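Long-range contacts in uroporphyrinogen III synthase (Thermus thermophilus, PDB 1WD7), which probably catalyses the cyclisation of hydroxymethylbilane to uroporphyrinogen III, the ring-closing step of tetrapyrrole synthesis: residues A[121-126]-A[144-149]; A[60-65]-A[91-96]; A[182-187]-A[214-219]. One frame throughout, in Å; residues are numbered along the deposited sequence.

Contact 1: residues A[121-126]-A[144-149]; sequences KSLLPL and PLLENA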
# COMPACT_ATOMS: atom_id res chain seq x y z
N LYS A 121 -5.28 -10.06 3.72
CA LYS A 121 -5.55 -11.32 4.43
C LYS A 121 -7.05 -11.53 4.72
O LYS A 121 -7.52 -12.67 4.76
CB LYS A 121 -4.76 -11.35 5.73
CG LYS A 121 -4.97 -10.13 6.61
CD LYS A 121 -4.06 -10.15 7.85
CE LYS A 121 -4.30 -8.91 8.70
NZ LYS A 121 -3.35 -8.80 9.81
N SER A 122 -7.79 -10.45 4.87
CA SER A 122 -9.23 -10.57 5.17
C SER A 122 -10.02 -11.18 4.01
O SER A 122 -11.16 -11.62 4.20
CB SER A 122 -9.83 -9.17 5.55
OG SER A 122 -9.87 -8.28 4.41
N LEU A 123 -9.42 -11.21 2.82
CA LEU A 123 -10.09 -11.77 1.65
C LEU A 123 -10.06 -13.30 1.58
O LEU A 123 -10.90 -13.91 0.92
CB LEU A 123 -9.47 -11.21 0.38
CG LEU A 123 -9.68 -9.70 0.17
CD1 LEU A 123 -9.07 -9.30 -1.19
CD2 LEU A 123 -11.18 -9.40 0.17
N LEU A 124 -9.09 -13.92 2.23
CA LEU A 124 -8.98 -15.39 2.22
C LEU A 124 -10.32 -16.11 2.46
O LEU A 124 -10.75 -16.93 1.65
CB LEU A 124 -7.97 -15.83 3.28
CG LEU A 124 -6.58 -16.19 2.84
CD1 LEU A 124 -6.08 -15.19 1.86
CD2 LEU A 124 -5.68 -16.27 4.04
N PRO A 125 -11.00 -15.83 3.58
CA PRO A 125 -12.28 -16.41 3.99
C PRO A 125 -13.40 -16.19 3.00
O PRO A 125 -14.38 -16.96 2.97
CB PRO A 125 -12.59 -15.66 5.27
CG PRO A 125 -11.34 -15.26 5.77
CD PRO A 125 -10.53 -14.88 4.58
N LEU A 126 -13.25 -15.13 2.22
CA LEU A 126 -14.27 -14.76 1.30
C LEU A 126 -14.11 -15.37 -0.08
O LEU A 126 -14.99 -15.21 -0.93
CB LEU A 126 -14.31 -13.24 1.21
CG LEU A 126 -14.38 -12.51 2.57
CD1 LEU A 126 -14.34 -11.01 2.35
CD2 LEU A 126 -15.66 -12.90 3.30
N PRO A 144 2.08 -13.23 -2.07
CA PRO A 144 2.13 -14.71 -1.98
C PRO A 144 1.02 -15.38 -1.20
O PRO A 144 0.47 -16.38 -1.63
CB PRO A 144 3.53 -14.97 -1.39
CG PRO A 144 3.84 -13.71 -0.64
CD PRO A 144 3.34 -12.64 -1.59
N LEU A 145 0.69 -14.85 -0.03
CA LEU A 145 -0.35 -15.43 0.80
C LEU A 145 -1.69 -15.51 0.10
O LEU A 145 -2.35 -16.56 0.08
CB LEU A 145 -0.51 -14.60 2.09
CG LEU A 145 -1.29 -15.30 3.19
CD1 LEU A 145 -0.41 -16.40 3.80
CD2 LEU A 145 -1.71 -14.29 4.26
N LEU A 146 -2.10 -14.40 -0.50
CA LEU A 146 -3.37 -14.30 -1.21
C LEU A 146 -3.32 -15.03 -2.55
O LEU A 146 -4.24 -15.77 -2.89
CB LEU A 146 -3.69 -12.81 -1.44
CG LEU A 146 -4.99 -12.51 -2.19
CD1 LEU A 146 -6.19 -13.09 -1.47
CD2 LEU A 146 -5.12 -10.99 -2.31
N GLU A 147 -2.24 -14.84 -3.28
CA GLU A 147 -2.09 -15.51 -4.58
C GLU A 147 -2.14 -17.02 -4.42
O GLU A 147 -2.82 -17.73 -5.14
CB GLU A 147 -0.76 -15.12 -5.20
CG GLU A 147 -0.71 -13.69 -5.68
CD GLU A 147 0.69 -13.23 -5.98
OE1 GLU A 147 1.60 -14.10 -6.13
OE2 GLU A 147 0.93 -11.99 -6.07
N ASN A 148 -1.42 -17.50 -3.43
CA ASN A 148 -1.36 -18.94 -3.19
C ASN A 148 -2.73 -19.43 -2.69
O ASN A 148 -3.12 -20.56 -3.00
CB ASN A 148 -0.28 -19.19 -2.17
CG ASN A 148 0.53 -20.49 -2.38
OD1 ASN A 148 1.00 -21.03 -1.38
ND2 ASN A 148 0.70 -20.96 -3.60
N ALA A 149 -3.47 -18.62 -1.92
CA ALA A 149 -4.82 -19.00 -1.48
C ALA A 149 -5.76 -19.16 -2.67
O ALA A 149 -6.63 -20.01 -2.68
CB ALA A 149 -5.42 -17.91 -0.52
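Lys121, Leu123 and Leu124 lean against Leu145, Leu146 and Ala149, joining an irregular helical turn to the first part of helix 144-152 on one face of a parallel alpha/beta sheet. The helix belongs to the beta-alpha-beta crossover between strands 132-137 and 155-160, while the turn lies in the loop that leads from strand 114-115 to strand 132-137. No hydrogen bond passes between the two segments; the contact is aliphatic. Lys121 touches only with the base of its chain, its CB lying 4.5 Å from Leu145 CD2. The rest of the chain extends away, which suits a lysine at the exposed margin, where methylenes can pack while the ammonium group remains outside. Ser122 OG is hydrogen-bonded to Thr119 O and Asp117 N just upstream. Leu123 points toward the helix, with CB 4.2 Å from Leu146 CD1, and further out its side chain rests on Leu64 and Leu95, so a leucine here serves helix and sheet together. Leu146 likewise reaches down to Leu64 and Leu136; with CG anti to the backbone N (chi1 179°), its branch passes Leu124 in the opposite direction. Leu124 contributes most to the contact. Its CD2 meets Leu145 CD2 at 4.4 Å near the solvent, whereas CD1 turns inward and lies 3.9 Å from Leu146 CD1. The small side chain of Ala149 lets the two backbones come to 6.6 Å between Leu124 CA and Ala149 CA, and its CB meets Leu124 CD1 at 3.7 Å and Leu124 CG at 3.9 Å.

Contact 2: residues A[60-65]-A[91-96]; sequences VDLFLA and KAFRLA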
# COMPACT_ATOMS: atom_id res chain seq x y z
N VAL A 60 -12.67 -13.88 -16.90
CA VAL A 60 -12.21 -14.42 -15.64
C VAL A 60 -13.41 -14.79 -14.75
O VAL A 60 -14.52 -14.29 -14.93
CB VAL A 60 -11.22 -13.44 -14.93
CG1 VAL A 60 -9.99 -13.22 -15.84
CG2 VAL A 60 -11.91 -12.16 -14.53
N ASP A 61 -13.19 -15.73 -13.85
CA ASP A 61 -14.28 -16.14 -12.95
C ASP A 61 -14.28 -15.30 -11.69
O ASP A 61 -15.33 -15.10 -11.09
CB ASP A 61 -14.10 -17.62 -12.60
CG ASP A 61 -14.27 -18.52 -13.83
OD1 ASP A 61 -15.41 -18.68 -14.28
OD2 ASP A 61 -13.25 -18.99 -14.34
N LEU A 62 -13.10 -14.80 -11.32
CA LEU A 62 -13.00 -14.00 -10.09
C LEU A 62 -12.06 -12.82 -10.31
O LEU A 62 -11.01 -12.96 -10.95
CB LEU A 62 -12.45 -14.88 -8.97
CG LEU A 62 -12.11 -14.27 -7.61
CD1 LEU A 62 -13.36 -13.70 -6.93
CD2 LEU A 62 -11.50 -15.37 -6.74
N PHE A 63 -12.48 -11.65 -9.82
CA PHE A 63 -11.65 -10.45 -9.92
C PHE A 63 -11.49 -9.86 -8.50
O PHE A 63 -12.49 -9.54 -7.83
CB PHE A 63 -12.32 -9.39 -10.81
CG PHE A 63 -11.55 -8.07 -10.86
CD1 PHE A 63 -10.36 -7.98 -11.55
CD2 PHE A 63 -12.01 -6.98 -10.14
CE1 PHE A 63 -9.61 -6.81 -11.53
CE2 PHE A 63 -11.27 -5.78 -10.11
CZ PHE A 63 -10.06 -5.71 -10.81
N LEU A 64 -10.23 -9.71 -8.10
CA LEU A 64 -9.89 -9.12 -6.81
C LEU A 64 -9.19 -7.81 -6.97
O LEU A 64 -8.19 -7.69 -7.70
CB LEU A 64 -8.98 -10.08 -5.99
CG LEU A 64 -9.64 -11.12 -5.09
CD1 LEU A 64 -10.17 -12.24 -5.91
CD2 LEU A 64 -8.62 -11.63 -4.08
N ALA A 65 -9.76 -6.78 -6.36
CA ALA A 65 -9.15 -5.43 -6.42
C ALA A 65 -8.56 -5.06 -5.06
O ALA A 65 -9.23 -5.23 -4.04
CB ALA A 65 -10.21 -4.39 -6.81
N LYS A 91 -19.59 -10.70 -15.33
CA LYS A 91 -20.00 -12.07 -15.03
C LYS A 91 -19.07 -12.78 -14.09
O LYS A 91 -19.18 -14.01 -13.89
CB LYS A 91 -20.17 -12.87 -16.34
CG LYS A 91 -18.87 -13.13 -17.08
CD LYS A 91 -19.16 -13.81 -18.43
CE LYS A 91 -17.89 -13.97 -19.24
NZ LYS A 91 -18.18 -14.47 -20.61
N ALA A 92 -18.14 -12.03 -13.50
CA ALA A 92 -17.18 -12.63 -12.55
C ALA A 92 -17.56 -12.25 -11.12
O ALA A 92 -18.31 -11.29 -10.90
CB ALA A 92 -15.78 -12.12 -12.85
N PHE A 93 -17.06 -13.04 -10.17
CA PHE A 93 -17.28 -12.74 -8.75
C PHE A 93 -16.24 -11.66 -8.45
O PHE A 93 -15.04 -11.91 -8.63
CB PHE A 93 -17.01 -13.99 -7.92
CG PHE A 93 -17.34 -13.83 -6.45
CD1 PHE A 93 -18.66 -13.66 -6.04
CD2 PHE A 93 -16.34 -13.85 -5.50
CE1 PHE A 93 -18.96 -13.52 -4.69
CE2 PHE A 93 -16.63 -13.70 -4.14
CZ PHE A 93 -17.94 -13.54 -3.73
N ARG A 94 -16.70 -10.52 -7.95
CA ARG A 94 -15.83 -9.38 -7.67
C ARG A 94 -15.62 -9.14 -6.18
O ARG A 94 -16.57 -8.95 -5.43
CB ARG A 94 -16.41 -8.12 -8.32
CG ARG A 94 -16.60 -8.27 -9.82
CD ARG A 94 -17.14 -6.97 -10.46
NE ARG A 94 -18.48 -6.64 -10.02
CZ ARG A 94 -19.58 -7.30 -10.37
NH1 ARG A 94 -20.77 -6.91 -9.89
NH2 ARG A 94 -19.51 -8.34 -11.20
N LEU A 95 -14.36 -9.14 -5.76
CA LEU A 95 -14.03 -8.92 -4.35
C LEU A 95 -13.14 -7.69 -4.26
O LEU A 95 -12.24 -7.50 -5.07
CB LEU A 95 -13.30 -10.13 -3.80
CG LEU A 95 -14.07 -11.01 -2.81
CD1 LEU A 95 -14.02 -12.41 -3.29
CD2 LEU A 95 -13.41 -10.90 -1.44
N ALA A 96 -13.40 -6.86 -3.26
CA ALA A 96 -12.55 -5.68 -3.05
C ALA A 96 -11.88 -5.78 -1.67
O ALA A 96 -12.53 -6.14 -0.69
CB ALA A 96 -13.41 -4.41 -3.13
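Leu62 overlaps the edge of the Phe93 ring: its CD1 lies near the ring plane beside Phe93 CD2 and is close to Phe93 O as well, both contacts shorter than a relaxed fit, so that the exact placing of CD1 is doubtful. A first torsion near 180° in both residues (chi1 174° for Leu62 and -175° for Phe93) sends the two side chains out side by side. Leu64 CG packs on Leu95 CB at 4.0 Å, and Leu62, Leu64, Phe93 and Leu95 make this face of the sheet apolar. Beneath it, strands 62-65 and 93-96 pair in parallel, their axes 15° apart. The bonds alternate as parallel pairing demands: Phe93 N donates to Asp61 O at 2.8 Å, Leu95 N to Phe63 O at 2.8 Å, and Phe63 N and Ala65 N return bonds to Phe93 O and Leu95 O. At the entrance to the pair the small Ala92 points toward the segment 60-65, its CB 3.3 Å from Val60 O. Phe63, Arg94, Ala65 and Ala96 occupy the other face. Buried Arg94 is satisfied by backbone carbonyls, with firm bonds to Leu89 O and Pro111 O and a weak one to Leu110 O, while Asp61 OD2 accepts from Val133 N. The strands are joined through helices 68-80 and 86-90 in a beta-alpha-beta connection. Helix 99-107 covers Ala65 and Ala96, whose small side chains admit it closely, helix 144-152 covers Leu62 and Leu64, and strands 132-137 and 114-115 flank the pair.

Contact 3: residues A[182-187]-A[214-219]; sequences GEVDAL and TRVKAL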
# COMPACT_ATOMS: atom_id res chain seq x y z
N GLY A 182 17.36 4.38 18.80
CA GLY A 182 16.87 5.63 19.35
C GLY A 182 17.33 6.92 18.69
O GLY A 182 17.45 7.94 19.36
N GLU A 183 17.61 6.88 17.40
CA GLU A 183 18.07 8.07 16.67
C GLU A 183 16.92 8.74 15.93
O GLU A 183 17.11 9.78 15.28
CB GLU A 183 19.16 7.68 15.68
CG GLU A 183 20.18 6.72 16.27
CD GLU A 183 21.27 6.35 15.29
OE1 GLU A 183 22.18 7.18 15.07
OE2 GLU A 183 21.21 5.24 14.72
N VAL A 184 15.72 8.18 16.09
CA VAL A 184 14.52 8.73 15.41
C VAL A 184 13.38 8.98 16.39
O VAL A 184 13.13 8.17 17.30
CB VAL A 184 14.05 7.73 14.35
CG1 VAL A 184 12.86 8.29 13.60
CG2 VAL A 184 15.22 7.39 13.40
N ASP A 185 12.66 10.09 16.20
CA ASP A 185 11.54 10.44 17.10
C ASP A 185 10.19 10.22 16.43
O ASP A 185 9.19 9.94 17.09
CB ASP A 185 11.63 11.89 17.55
CG ASP A 185 12.86 12.17 18.39
OD1 ASP A 185 13.08 11.43 19.36
OD2 ASP A 185 13.60 13.12 18.06
N ALA A 186 10.16 10.33 15.11
CA ALA A 186 8.94 10.11 14.33
C ALA A 186 9.37 9.59 12.97
O ALA A 186 10.47 9.91 12.51
CB ALA A 186 8.13 11.41 14.17
N LEU A 187 8.52 8.78 12.36
CA LEU A 187 8.82 8.19 11.07
C LEU A 187 7.62 8.36 10.18
O LEU A 187 6.53 7.88 10.48
CB LEU A 187 9.15 6.71 11.23
CG LEU A 187 9.32 5.89 9.94
CD1 LEU A 187 10.47 6.51 9.13
CD2 LEU A 187 9.69 4.48 10.28
N THR A 214 5.68 3.20 20.97
CA THR A 214 6.03 3.95 22.16
C THR A 214 7.04 5.08 21.96
O THR A 214 6.70 6.26 22.09
CB THR A 214 6.54 3.01 23.26
OG1 THR A 214 7.61 2.21 22.73
CG2 THR A 214 5.43 2.10 23.75
N ARG A 215 8.26 4.72 21.60
CA ARG A 215 9.35 5.67 21.44
C ARG A 215 9.37 6.45 20.12
O ARG A 215 9.87 7.55 20.09
CB ARG A 215 10.69 4.95 21.61
CG ARG A 215 10.68 3.85 22.66
CD ARG A 215 11.27 4.33 23.98
NE ARG A 215 12.36 3.46 24.40
CZ ARG A 215 13.01 3.56 25.55
NH1 ARG A 215 13.99 2.71 25.85
NH2 ARG A 215 12.67 4.50 26.42
N VAL A 216 8.85 5.85 19.05
CA VAL A 216 8.81 6.52 17.74
C VAL A 216 7.38 6.69 17.27
O VAL A 216 6.63 5.74 17.21
CB VAL A 216 9.56 5.69 16.69
CG1 VAL A 216 9.66 6.50 15.37
CG2 VAL A 216 10.96 5.31 17.22
N LYS A 217 7.01 7.92 16.92
CA LYS A 217 5.65 8.20 16.43
C LYS A 217 5.53 7.93 14.95
O LYS A 217 6.22 8.57 14.15
CB LYS A 217 5.27 9.63 16.73
CG LYS A 217 5.20 9.96 18.24
CD LYS A 217 4.97 11.41 18.46
CE LYS A 217 4.94 11.75 19.97
NZ LYS A 217 6.25 11.54 20.61
N ALA A 218 4.67 6.98 14.59
CA ALA A 218 4.48 6.64 13.16
C ALA A 218 3.50 7.59 12.53
O ALA A 218 2.39 7.74 13.02
CB ALA A 218 4.01 5.20 13.03
N LEU A 219 3.90 8.22 11.42
CA LEU A 219 3.03 9.18 10.74
C LEU A 219 2.66 8.58 9.38
O LEU A 219 3.54 8.07 8.64
CB LEU A 219 3.79 10.48 10.52
CG LEU A 219 4.60 10.95 11.76
CD1 LEU A 219 5.28 12.26 11.45
CD2 LEU A 219 3.64 11.06 12.98
O HOH W 1 8.89 10.59 19.86
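Val216 fits against Val184 and the backbone beside it: Val216 CG1 lies 4.1 Å from Val184 CG1 and 3.8 Å from Ala186 CA, while Val216 CG2 approaches Val184 O. The chi1 of -173° sends CG1 of this beta-branched residue over Ala186 CA and across Val184, and CG1 also reaches Leu187 CB. Next to these valines begin two adjacent parallel strands, 186-189 and 217-221, of an alpha/beta sheet. Lys217 N donates to Asp185 O at 3.0 Å, Leu187 N to Lys217 O at 2.9 Å, and Leu219 N to Leu187 O at 2.8 Å. Small Ala186 permits a close approach to Lys217 and leaves its CB 4.0 Å from Leu219 CD1. Further out, Phe252 of helix 245-260 packs on Ala186, Lys217 and Leu219, whereas Leu179 of helix 169-180 covers Val184 and Leu187. That second helix ends in a Schellman motif at Gly182, whose positive phi is easily adopted without a side chain, and the chain then turns into the strand. Asp185 points away from the pair to form a salt bridge from OD2 to Arg10 NE, tying the strand's start to its other neighbour, strand 10-13. One water bridges the start of the pair: it donates to Asp185 O and Arg215 O and accepts from Lys217 NZ at 2.9 Å. Asp185 O thus receives both a backbone N-H and a water. The lysine ammonium, which also makes a cation-pi contact with Phe237, would be expected to polarise that water and strengthen its hold on the two carbonyls.

Overall arrangement
From the N terminus, the chain first builds strands 10-13 and 32-35 of one sheet, then crosses to a second alpha/beta domain, with its own five-stranded parallel sheet. There contact 2 closes the first loop, pairing strands 62-65 and 93-96 across a helical connection. Contact 1 follows, setting the 121-126 turn beside helix 144-152; it touches contact 2 directly, with Leu126 also resting on Leu95, so turn, helix and sheet pack together. The chain then returns, and contact 3 joins strands 186-189 and 217-221 of the first sheet, its centre about 40 Å from that of contact 2. The three loops lie in series, neither nesting nor crossing; short strands 44-45 and 163-164 pair separately.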